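Long-range contact in GH127 beta-L-arabinofuranoside (Geobacillus stearothermophilus, PDB 4QK0), which probably hydrolyses beta-L-arabinofuranosides, releasing L-arabinose, as a family 127 glycoside hydrolase: residues I185-L199 / S214-F228. Residues are numbered along the deposited sequence; the frame is centred on the assembly and turned at random.
Sequences IPGYDGHQEIELALL and SQYFIDQRGQQPYYF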
ATOM      1  N   ILE A 185       7.605   2.635  41.079  1.00 29.70           N
ATOM      2  CA  ILE A 185       7.973   2.872  39.675  1.00 29.23           C
ATOM      3  C   ILE A 185       6.907   3.797  39.054  1.00 25.14           C
ATOM      4  O   ILE A 185       5.712   3.449  39.057  1.00 24.10           O
ATOM      5  CB  ILE A 185       8.030   1.533  38.898  1.00 29.14           C
ATOM      6  CG1 ILE A 185       9.070   0.588  39.524  1.00 32.22           C
ATOM      7  CG2 ILE A 185       8.412   1.788  37.455  1.00 28.40           C
ATOM      8  CD1 ILE A 185       9.046  -0.818  38.951  1.00 31.49           C
ATOM      9  N   PRO A 186       7.317   4.920  38.446  1.00 24.60           N
ATOM     10  CA  PRO A 186       6.357   5.837  37.835  1.00 26.68           C
ATOM     11  C   PRO A 186       6.000   5.394  36.407  1.00 30.79           C
ATOM     12  O   PRO A 186       6.094   6.164  35.440  1.00 30.56           O
ATOM     13  CB  PRO A 186       7.107   7.175  37.856  1.00 27.88           C
ATOM     14  CG  PRO A 186       8.514   6.780  37.645  1.00 27.49           C
ATOM     15  CD  PRO A 186       8.688   5.428  38.334  1.00 25.71           C
ATOM     16  N   GLY A 187       5.552   4.145  36.317  1.00 29.93           N
ATOM     17  CA  GLY A 187       5.416   3.459  35.067  1.00 30.06           C
ATOM     18  C   GLY A 187       3.999   3.105  34.727  1.00 25.05           C
ATOM     19  O   GLY A 187       3.055   3.404  35.465  1.00 27.07           O
ATOM     20  N   TYR A 188       3.895   2.376  33.637  1.00 22.65           N
ATOM     21  CA  TYR A 188       2.622   1.941  33.049  1.00 22.65           C
ATOM     22  C   TYR A 188       2.943   0.985  31.859  1.00 21.83           C
ATOM     23  O   TYR A 188       4.081   0.939  31.441  1.00 23.05           O
ATOM     24  CB  TYR A 188       1.826   3.171  32.587  1.00 24.48           C
ATOM     25  CG  TYR A 188       2.619   4.258  31.936  1.00 26.53           C
ATOM     26  CD1 TYR A 188       3.014   4.158  30.595  1.00 28.83           C
ATOM     27  CD2 TYR A 188       3.002   5.410  32.644  1.00 28.70           C
ATOM     28  CE1 TYR A 188       3.760   5.151  29.989  1.00 27.14           C
ATOM     29  CE2 TYR A 188       3.755   6.405  32.031  1.00 26.04           C
ATOM     30  CZ  TYR A 188       4.122   6.276  30.702  1.00 28.20           C
ATOM     31  OH  TYR A 188       4.829   7.289  30.069  1.00 26.04           O
ATOM     32  N   ASP A 189       1.970   0.243  31.328  1.00 21.92           N
ATOM     33  CA  ASP A 189       2.238  -0.816  30.329  1.00 22.19           C
ATOM     34  C   ASP A 189       2.173  -0.223  28.929  1.00 23.62           C
ATOM     35  O   ASP A 189       1.395   0.703  28.641  1.00 21.91           O
ATOM     36  CB  ASP A 189       1.250  -1.982  30.457  1.00 24.55           C
ATOM     37  CG  ASP A 189       1.745  -3.306  29.774  1.00 25.35           C
ATOM     38  OD1 ASP A 189       1.979  -3.327  28.546  1.00 26.78           O
ATOM     39  OD2 ASP A 189       1.824  -4.325  30.473  1.00 23.64           O
ATOM     40  N   GLY A 190       3.054  -0.743  28.075  1.00 25.35           N
ATOM     41  CA  GLY A 190       3.081  -0.416  26.653  1.00 24.12           C
ATOM     42  C   GLY A 190       1.816  -0.814  25.971  1.00 20.56           C
ATOM     43  O   GLY A 190       1.436  -0.243  24.949  1.00 21.89           O
ATOM     44  N   HIS A 191       1.098  -1.745  26.580  1.00 19.94           N
ATOM     45  CA  HIS A 191      -0.211  -2.080  26.092  1.00 19.15           C
ATOM     46  C   HIS A 191      -1.258  -1.889  27.170  1.00 22.35           C
ATOM     47  O   HIS A 191      -1.394  -2.716  28.074  1.00 21.84           O
ATOM     48  CB  HIS A 191      -0.253  -3.520  25.581  1.00 19.22           C
ATOM     49  CG  HIS A 191      -1.391  -3.800  24.664  1.00 20.59           C
ATOM     50  ND1 HIS A 191      -2.675  -3.369  24.912  1.00 20.81           N
ATOM     51  CD2 HIS A 191      -1.444  -4.486  23.486  1.00 21.17           C
ATOM     52  CE1 HIS A 191      -3.474  -3.774  23.932  1.00 21.08           C
ATOM     53  NE2 HIS A 191      -2.742  -4.434  23.047  1.00 20.94           N
ATOM     54  N   GLN A 192      -2.074  -0.848  26.979  1.00 21.39           N
ATOM     55  CA  GLN A 192      -3.124  -0.534  27.857  1.00 22.00           C
ATOM     56  C   GLN A 192      -4.103  -1.675  27.950  1.00 21.49           C
ATOM     57  O   GLN A 192      -4.297  -2.438  26.995  1.00 23.99           O
ATOM     58  CB  GLN A 192      -3.823   0.754  27.430  1.00 22.00           C
ATOM     59  CG  GLN A 192      -2.900   1.927  27.235  1.00 22.31           C
ATOM     60  CD  GLN A 192      -2.358   2.063  25.806  1.00 24.32           C
ATOM     61  OE1 GLN A 192      -1.886   1.097  25.226  1.00 23.37           O
ATOM     62  NE2 GLN A 192      -2.449   3.272  25.233  1.00 25.55           N
ATOM     63  N   GLU A 193      -4.693  -1.805  29.137  1.00 19.86           N
ATOM     64  CA  GLU A 193      -5.635  -2.861  29.490  1.00 21.04           C
ATOM     65  C   GLU A 193      -5.840  -2.870  31.020  1.00 20.81           C
ATOM     66  O   GLU A 193      -6.952  -3.058  31.473  1.00 21.40           O
ATOM     67  CB  GLU A 193      -5.193  -4.275  29.013  1.00 20.73           C
ATOM     68  CG  GLU A 193      -5.769  -5.458  29.768  1.00 21.46           C
ATOM     69  CD  GLU A 193      -7.254  -5.665  29.547  1.00 24.36           C
ATOM     70  OE1 GLU A 193      -7.842  -5.062  28.630  1.00 22.84           O
ATOM     71  OE2 GLU A 193      -7.852  -6.472  30.290  1.00 28.66           O
ATOM     72  N   ILE A 194      -4.778  -2.733  31.774  1.00 22.65           N
ATOM     73  CA  ILE A 194      -4.870  -2.787  33.252  1.00 26.24           C
ATOM     74  C   ILE A 194      -5.811  -1.694  33.766  1.00 26.60           C
ATOM     75  O   ILE A 194      -6.578  -1.918  34.715  1.00 28.40           O
ATOM     76  CB  ILE A 194      -3.483  -2.680  33.917  1.00 27.73           C
ATOM     77  CG1 ILE A 194      -3.545  -2.984  35.423  1.00 28.19           C
ATOM     78  CG2 ILE A 194      -2.870  -1.311  33.740  1.00 28.98           C
ATOM     79  CD1 ILE A 194      -3.991  -4.368  35.753  1.00 27.09           C
ATOM     80  N   GLU A 195      -5.858  -0.575  33.048  1.00 26.18           N
ATOM     81  CA  GLU A 195      -6.667   0.555  33.481  1.00 24.80           C
ATOM     82  C   GLU A 195      -8.164   0.228  33.428  1.00 25.31           C
ATOM     83  O   GLU A 195      -8.878   0.396  34.446  1.00 22.93           O
ATOM     84  CB  GLU A 195      -6.332   1.795  32.703  1.00 24.72           C
ATOM     85  CG  GLU A 195      -4.860   2.112  32.706  1.00 25.79           C
ATOM     86  CD  GLU A 195      -4.068   1.485  31.530  1.00 26.23           C
ATOM     87  OE1 GLU A 195      -4.617   0.585  30.847  1.00 21.15           O
ATOM     88  OE2 GLU A 195      -2.914   1.945  31.295  1.00 24.60           O
ATOM     89  N   LEU A 196      -8.645  -0.326  32.320  1.00 23.85           N
ATOM     90  CA  LEU A 196     -10.063  -0.709  32.281  1.00 25.92           C
ATOM     91  C   LEU A 196     -10.387  -1.916  33.195  1.00 25.64           C
ATOM     92  O   LEU A 196     -11.485  -2.042  33.721  1.00 27.43           O
ATOM     93  CB  LEU A 196     -10.537  -0.943  30.835  1.00 27.91           C
ATOM     94  CG  LEU A 196      -9.994  -2.162  30.055  1.00 27.79           C
ATOM     95  CD1 LEU A 196     -10.813  -3.388  30.335  1.00 28.45           C
ATOM     96  CD2 LEU A 196     -10.005  -1.928  28.544  1.00 27.83           C
ATOM     97  N   ALA A 197      -9.420  -2.814  33.361  1.00 25.34           N
ATOM     98  CA  ALA A 197      -9.631  -3.964  34.176  1.00 26.05           C
ATOM     99  C   ALA A 197      -9.797  -3.573  35.652  1.00 24.55           C
ATOM    100  O   ALA A 197     -10.675  -4.042  36.332  1.00 26.33           O
ATOM    101  CB  ALA A 197      -8.449  -4.924  34.034  1.00 26.63           C
ATOM    102  N   LEU A 198      -8.933  -2.708  36.114  1.00 25.63           N
ATOM    103  CA  LEU A 198      -9.034  -2.155  37.467  1.00 27.10           C
ATOM    104  C   LEU A 198     -10.367  -1.489  37.753  1.00 26.90           C
ATOM    105  O   LEU A 198     -10.880  -1.631  38.849  1.00 30.19           O
ATOM    106  CB  LEU A 198      -7.889  -1.173  37.745  1.00 27.11           C
ATOM    107  CG  LEU A 198      -6.550  -1.839  37.958  1.00 27.88           C
ATOM    108  CD1 LEU A 198      -5.409  -0.836  38.020  1.00 28.77           C
ATOM    109  CD2 LEU A 198      -6.554  -2.694  39.229  1.00 29.68           C
ATOM    110  N   LEU A 199     -10.976  -0.825  36.788  1.00 26.76           N
ATOM    111  CA  LEU A 199     -12.330  -0.294  37.005  1.00 30.52           C
ATOM    112  C   LEU A 199     -13.308  -1.399  37.283  1.00 30.20           C
ATOM    113  O   LEU A 199     -14.208  -1.247  38.079  1.00 28.61           O
ATOM    114  CB  LEU A 199     -12.864   0.509  35.808  1.00 33.34           C
ATOM    115  CG  LEU A 199     -12.075   1.712  35.353  1.00 40.43           C
ATOM    116  CD1 LEU A 199     -12.818   2.480  34.252  1.00 45.74           C
ATOM    117  CD2 LEU A 199     -11.846   2.635  36.538  1.00 45.81           C
ATOM    118  N   SER A 214      -6.049   2.788  38.703  1.00 22.52           N
ATOM    119  CA  SER A 214      -6.487   3.039  37.322  1.00 25.26           C
ATOM    120  C   SER A 214      -6.261   4.480  36.940  1.00 28.44           C
ATOM    121  O   SER A 214      -5.574   4.781  35.955  1.00 30.52           O
ATOM    122  CB  SER A 214      -7.963   2.678  37.150  1.00 24.96           C
ATOM    123  OG  SER A 214      -8.408   2.858  35.804  1.00 27.63           O
ATOM    124  N   GLN A 215      -6.742   5.402  37.775  1.00 30.42           N
ATOM    125  CA  GLN A 215      -6.502   6.841  37.546  1.00 30.51           C
ATOM    126  C   GLN A 215      -5.039   7.198  37.483  1.00 27.47           C
ATOM    127  O   GLN A 215      -4.623   8.024  36.641  1.00 26.77           O
ATOM    128  CB  GLN A 215      -7.175   7.700  38.645  1.00 39.72           C
ATOM    129  CG  GLN A 215      -7.207   9.192  38.310  1.00 45.46           C
ATOM    130  CD  GLN A 215      -8.227   9.501  37.212  1.00 57.04           C
ATOM    131  OE1 GLN A 215      -9.413   9.207  37.378  1.00 66.63           O
ATOM    132  NE2 GLN A 215      -7.780  10.072  36.079  1.00 63.88           N
ATOM    133  N   TYR A 216      -4.238   6.609  38.375  1.00 24.15           N
ATOM    134  CA  TYR A 216      -2.822   6.879  38.362  1.00 26.47           C
ATOM    135  C   TYR A 216      -2.209   6.486  36.985  1.00 27.50           C
ATOM    136  O   TYR A 216      -1.420   7.217  36.407  1.00 26.82           O
ATOM    137  CB  TYR A 216      -2.032   6.146  39.501  1.00 28.01           C
ATOM    138  CG  TYR A 216      -0.611   5.964  39.065  1.00 27.89           C
ATOM    139  CD1 TYR A 216       0.278   7.012  39.072  1.00 27.95           C
ATOM    140  CD2 TYR A 216      -0.195   4.761  38.492  1.00 27.63           C
ATOM    141  CE1 TYR A 216       1.572   6.840  38.592  1.00 29.48           C
ATOM    142  CE2 TYR A 216       1.087   4.587  38.027  1.00 24.51           C
ATOM    143  CZ  TYR A 216       1.944   5.605  38.044  1.00 26.24           C
ATOM    144  OH  TYR A 216       3.218   5.407  37.526  1.00 32.48           O
ATOM    145  N   PHE A 217      -2.525   5.292  36.505  1.00 26.52           N
ATOM    146  CA  PHE A 217      -1.896   4.803  35.242  1.00 25.57           C
ATOM    147  C   PHE A 217      -2.236   5.713  34.035  1.00 23.46           C
ATOM    148  O   PHE A 217      -1.396   6.045  33.237  1.00 20.08           O
ATOM    149  CB  PHE A 217      -2.370   3.374  34.963  1.00 23.82           C
ATOM    150  CG  PHE A 217      -1.610   2.299  35.734  1.00 22.44           C
ATOM    151  CD1 PHE A 217      -0.249   2.212  35.678  1.00 22.16           C
ATOM    152  CD2 PHE A 217      -2.284   1.384  36.482  1.00 22.04           C
ATOM    153  CE1 PHE A 217       0.438   1.204  36.340  1.00 23.09           C
ATOM    154  CE2 PHE A 217      -1.621   0.364  37.130  1.00 20.91           C
ATOM    155  CZ  PHE A 217      -0.248   0.271  37.075  1.00 20.14           C
ATOM    156  N   ILE A 218      -3.484   6.126  33.975  1.00 25.88           N
ATOM    157  CA  ILE A 218      -3.951   7.058  32.971  1.00 28.68           C
ATOM    158  C   ILE A 218      -3.321   8.450  33.103  1.00 30.62           C
ATOM    159  O   ILE A 218      -2.870   9.009  32.101  1.00 32.14           O
ATOM    160  CB  ILE A 218      -5.496   7.134  32.999  1.00 30.34           C
ATOM    161  CG1 ILE A 218      -6.113   5.808  32.536  1.00 28.18           C
ATOM    162  CG2 ILE A 218      -6.022   8.284  32.174  1.00 31.67           C
ATOM    163  CD1 ILE A 218      -5.777   5.405  31.117  1.00 30.04           C
ATOM    164  N   ASP A 219      -3.252   8.997  34.316  1.00 29.22           N
ATOM    165  CA  ASP A 219      -2.679  10.346  34.482  1.00 30.99           C
ATOM    166  C   ASP A 219      -1.201  10.374  34.291  1.00 26.27           C
ATOM    167  O   ASP A 219      -0.670  11.399  33.909  1.00 23.91           O
ATOM    168  CB  ASP A 219      -3.024  10.995  35.856  1.00 34.19           C
ATOM    169  CG  ASP A 219      -4.496  11.249  36.011  1.00 35.41           C
ATOM    170  OD1 ASP A 219      -5.214  11.432  34.975  1.00 37.59           O
ATOM    171  OD2 ASP A 219      -4.948  11.278  37.182  1.00 43.44           O
ATOM    172  N   GLN A 220      -0.532   9.255  34.501  1.00 24.12           N
ATOM    173  CA  GLN A 220       0.923   9.248  34.385  1.00 24.85           C
ATOM    174  C   GLN A 220       1.445   9.076  32.944  1.00 24.58           C
ATOM    175  O   GLN A 220       2.556   9.490  32.622  1.00 24.80           O
ATOM    176  CB  GLN A 220       1.494   8.118  35.200  1.00 24.94           C
ATOM    177  CG  GLN A 220       2.980   8.258  35.421  1.00 25.88           C
ATOM    178  CD  GLN A 220       3.353   9.492  36.250  1.00 27.52           C
ATOM    179  OE1 GLN A 220       2.580   9.983  37.051  1.00 30.77           O
ATOM    180  NE2 GLN A 220       4.557   9.971  36.055  1.00 25.80           N
ATOM    181  N   ARG A 221       0.625   8.468  32.095  1.00 27.43           N
ATOM    182  CA  ARG A 221       0.997   8.182  30.712  1.00 25.42           C
ATOM    183  C   ARG A 221       1.344   9.435  29.963  1.00 26.12           C
ATOM    184  O   ARG A 221       0.589  10.422  29.956  1.00 26.36           O
ATOM    185  CB  ARG A 221      -0.116   7.444  29.985  1.00 26.18           C
ATOM    186  CG  ARG A 221       0.377   6.587  28.863  1.00 26.93           C
ATOM    187  CD  ARG A 221      -0.765   5.921  28.118  1.00 27.70           C
ATOM    188  NE  ARG A 221      -0.224   4.880  27.236  1.00 24.44           N
ATOM    189  CZ  ARG A 221       0.154   3.663  27.636  1.00 26.80           C
ATOM    190  NH1 ARG A 221       0.061   3.325  28.921  1.00 26.80           N
ATOM    191  NH2 ARG A 221       0.632   2.779  26.758  1.00 23.98           N
ATOM    192  N   GLY A 222       2.498   9.388  29.319  1.00 28.71           N
ATOM    193  CA  GLY A 222       2.917  10.486  28.459  1.00 33.05           C
ATOM    194  C   GLY A 222       3.587  11.635  29.181  1.00 33.21           C
ATOM    195  O   GLY A 222       4.019  12.575  28.546  1.00 32.83           O
ATOM    196  N   GLN A 223       3.727  11.527  30.502  1.00 36.46           N
ATOM    197  CA  GLN A 223       4.443  12.546  31.253  1.00 37.59           C
ATOM    198  C   GLN A 223       5.944  12.483  30.974  1.00 36.86           C
ATOM    199  O   GLN A 223       6.519  11.414  30.791  1.00 34.92           O
ATOM    200  CB  GLN A 223       4.220  12.415  32.775  1.00 39.64           C
ATOM    201  CG  GLN A 223       2.791  12.577  33.256  1.00 42.43           C
ATOM    202  CD  GLN A 223       2.081  13.901  32.902  1.00 49.53           C
ATOM    203  OE1 GLN A 223       0.833  13.954  32.839  1.00 45.34           O
ATOM    204  NE2 GLN A 223       2.844  14.979  32.711  1.00 57.52           N
ATOM    205  N   GLN A 224       6.570  13.649  30.978  1.00 38.81           N
ATOM    206  CA  GLN A 224       8.016  13.772  30.854  1.00 43.16           C
ATOM    207  C   GLN A 224       8.597  13.811  32.258  1.00 38.30           C
ATOM    208  O   GLN A 224       7.962  14.315  33.159  1.00 38.68           O
ATOM    209  CB  GLN A 224       8.390  15.060  30.119  1.00 46.48           C
ATOM    210  CG  GLN A 224       7.761  15.214  28.742  1.00 49.24           C
ATOM    211  CD  GLN A 224       8.575  14.598  27.622  1.00 56.62           C
ATOM    212  OE1 GLN A 224       9.655  14.054  27.827  1.00 66.31           O
ATOM    213  NE2 GLN A 224       8.052  14.696  26.410  1.00 59.47           N
ATOM    214  N   PRO A 225       9.825  13.313  32.444  1.00 43.49           N
ATOM    215  CA  PRO A 225      10.655  12.604  31.443  1.00 40.15           C
ATOM    216  C   PRO A 225       9.999  11.247  31.199  1.00 36.06           C
ATOM    217  O   PRO A 225       9.381  10.679  32.108  1.00 40.44           O
ATOM    218  CB  PRO A 225      12.007  12.475  32.141  1.00 40.61           C
ATOM    219  CG  PRO A 225      11.669  12.458  33.605  1.00 40.26           C
ATOM    220  CD  PRO A 225      10.432  13.281  33.792  1.00 42.00           C
ATOM    221  N   TYR A 226      10.069  10.758  29.975  1.00 36.47           N
ATOM    222  CA  TYR A 226       9.327   9.546  29.576  1.00 32.47           C
ATOM    223  C   TYR A 226       9.742   8.329  30.365  1.00 27.89           C
ATOM    224  O   TYR A 226      10.905   7.943  30.365  1.00 29.08           O
ATOM    225  CB  TYR A 226       9.571   9.276  28.094  1.00 36.88           C
ATOM    226  CG  TYR A 226       8.853  10.182  27.096  1.00 36.68           C
ATOM    227  CD1 TYR A 226       7.507  10.434  27.205  1.00 34.89           C
ATOM    228  CD2 TYR A 226       9.532  10.713  26.010  1.00 40.16           C
ATOM    229  CE1 TYR A 226       6.851  11.196  26.270  1.00 41.86           C
ATOM    230  CE2 TYR A 226       8.885  11.481  25.064  1.00 38.28           C
ATOM    231  CZ  TYR A 226       7.547  11.722  25.199  1.00 41.20           C
ATOM    232  OH  TYR A 226       6.859  12.530  24.290  1.00 38.84           O
ATOM    233  N   TYR A 227       8.804   7.709  31.047  1.00 28.44           N
ATOM    234  CA  TYR A 227       9.088   6.446  31.716  1.00 27.78           C
ATOM    235  C   TYR A 227       9.753   5.435  30.779  1.00 27.07           C
ATOM    236  O   TYR A 227      10.702   4.744  31.175  1.00 28.78           O
ATOM    237  CB  TYR A 227       7.828   5.839  32.328  1.00 26.74           C
ATOM    238  CG  TYR A 227       8.090   4.457  32.834  1.00 30.48           C
ATOM    239  CD1 TYR A 227       9.003   4.233  33.865  1.00 33.11           C
ATOM    240  CD2 TYR A 227       7.482   3.370  32.269  1.00 30.79           C
ATOM    241  CE1 TYR A 227       9.297   2.954  34.295  1.00 31.16           C
ATOM    242  CE2 TYR A 227       7.757   2.101  32.704  1.00 33.61           C
ATOM    243  CZ  TYR A 227       8.663   1.889  33.707  1.00 33.17           C
ATOM    244  OH  TYR A 227       8.892   0.614  34.125  1.00 32.18           O
ATOM    245  N   PHE A 228       9.275   5.321  29.542  1.00 27.52           N
ATOM    246  CA  PHE A 228       9.841   4.286  28.666  1.00 28.61           C
ATOM    247  C   PHE A 228      11.274   4.571  28.330  1.00 27.38           C
ATOM    248  O   PHE A 228      12.042   3.651  28.070  1.00 28.73           O
ATOM    249  CB  PHE A 228       9.006   4.103  27.368  1.00 25.23           C
ATOM    250  CG  PHE A 228       7.632   3.550  27.587  1.00 24.49           C
ATOM    251  CD1 PHE A 228       7.358   2.626  28.622  1.00 23.75           C
ATOM    252  CD2 PHE A 228       6.607   3.911  26.761  1.00 23.82           C
ATOM    253  CE1 PHE A 228       6.104   2.090  28.819  1.00 20.09           C
ATOM    254  CE2 PHE A 228       5.332   3.375  26.952  1.00 24.06           C
ATOM    255  CZ  PHE A 228       5.085   2.475  27.979  1.00 23.71           C
TER
HETATM  256  O   HOH W   1       6.221   8.561  34.355  1.00 23.97           O
HETATM  257  O   HOH W   2       7.158   6.651  28.545  1.00 30.19           O
HETATM  258  O   HOH W   3       6.076   8.915  31.490  1.00 30.74           O
HETATM  259  O   HOH W   4      -1.565   4.171  31.039  1.00 20.69           O
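Tyr-188 lies with one ring face over Arg-221 CA, 3.8 Å from the ring centroid, while Tyr-227 turns an edge to a Tyr-188 face and Tyr-188 turns its own edge to the face of Phe-228. Its CG sits between the backbone N and carbonyl carbon (chi1 40°), which carries the hydroxyl to the turn after helix 208-220, where Gly-222 N donates to OH (3.2 Å). One water joins Tyr-188 OH to Gln-223 O and Tyr-227 N, another to Phe-228 N. A leucine in place of Tyr-188 would probably leave Gly-222 N without this acceptor and open a gap between Arg-221 and Phe-228. The extended Arg-221 chain points NH1 and NH2 end-on at Asp-189 O (3.0 and 2.9 Å), with the Gln-192 amide, whose NE2 donates to Gln-251 OE1, stacked on its guanidinium, planes 13° apart. Gly-187 CA sits over the centre of the Tyr-227 ring, where a side chain would clash, and Tyr-216 OH donates to a lone pair of Gly-187 O (2.9 Å). Ile-194 CG2 covers a Phe-217 face. The loop before helix 194-205 supplies Tyr-188 to this aromatic cluster; helices 194-199 and 214-220 run antiparallel (156°), a helical hairpin of the six-hairpin, (alpha/alpha)6-barrel type of GH127 catalytic domain.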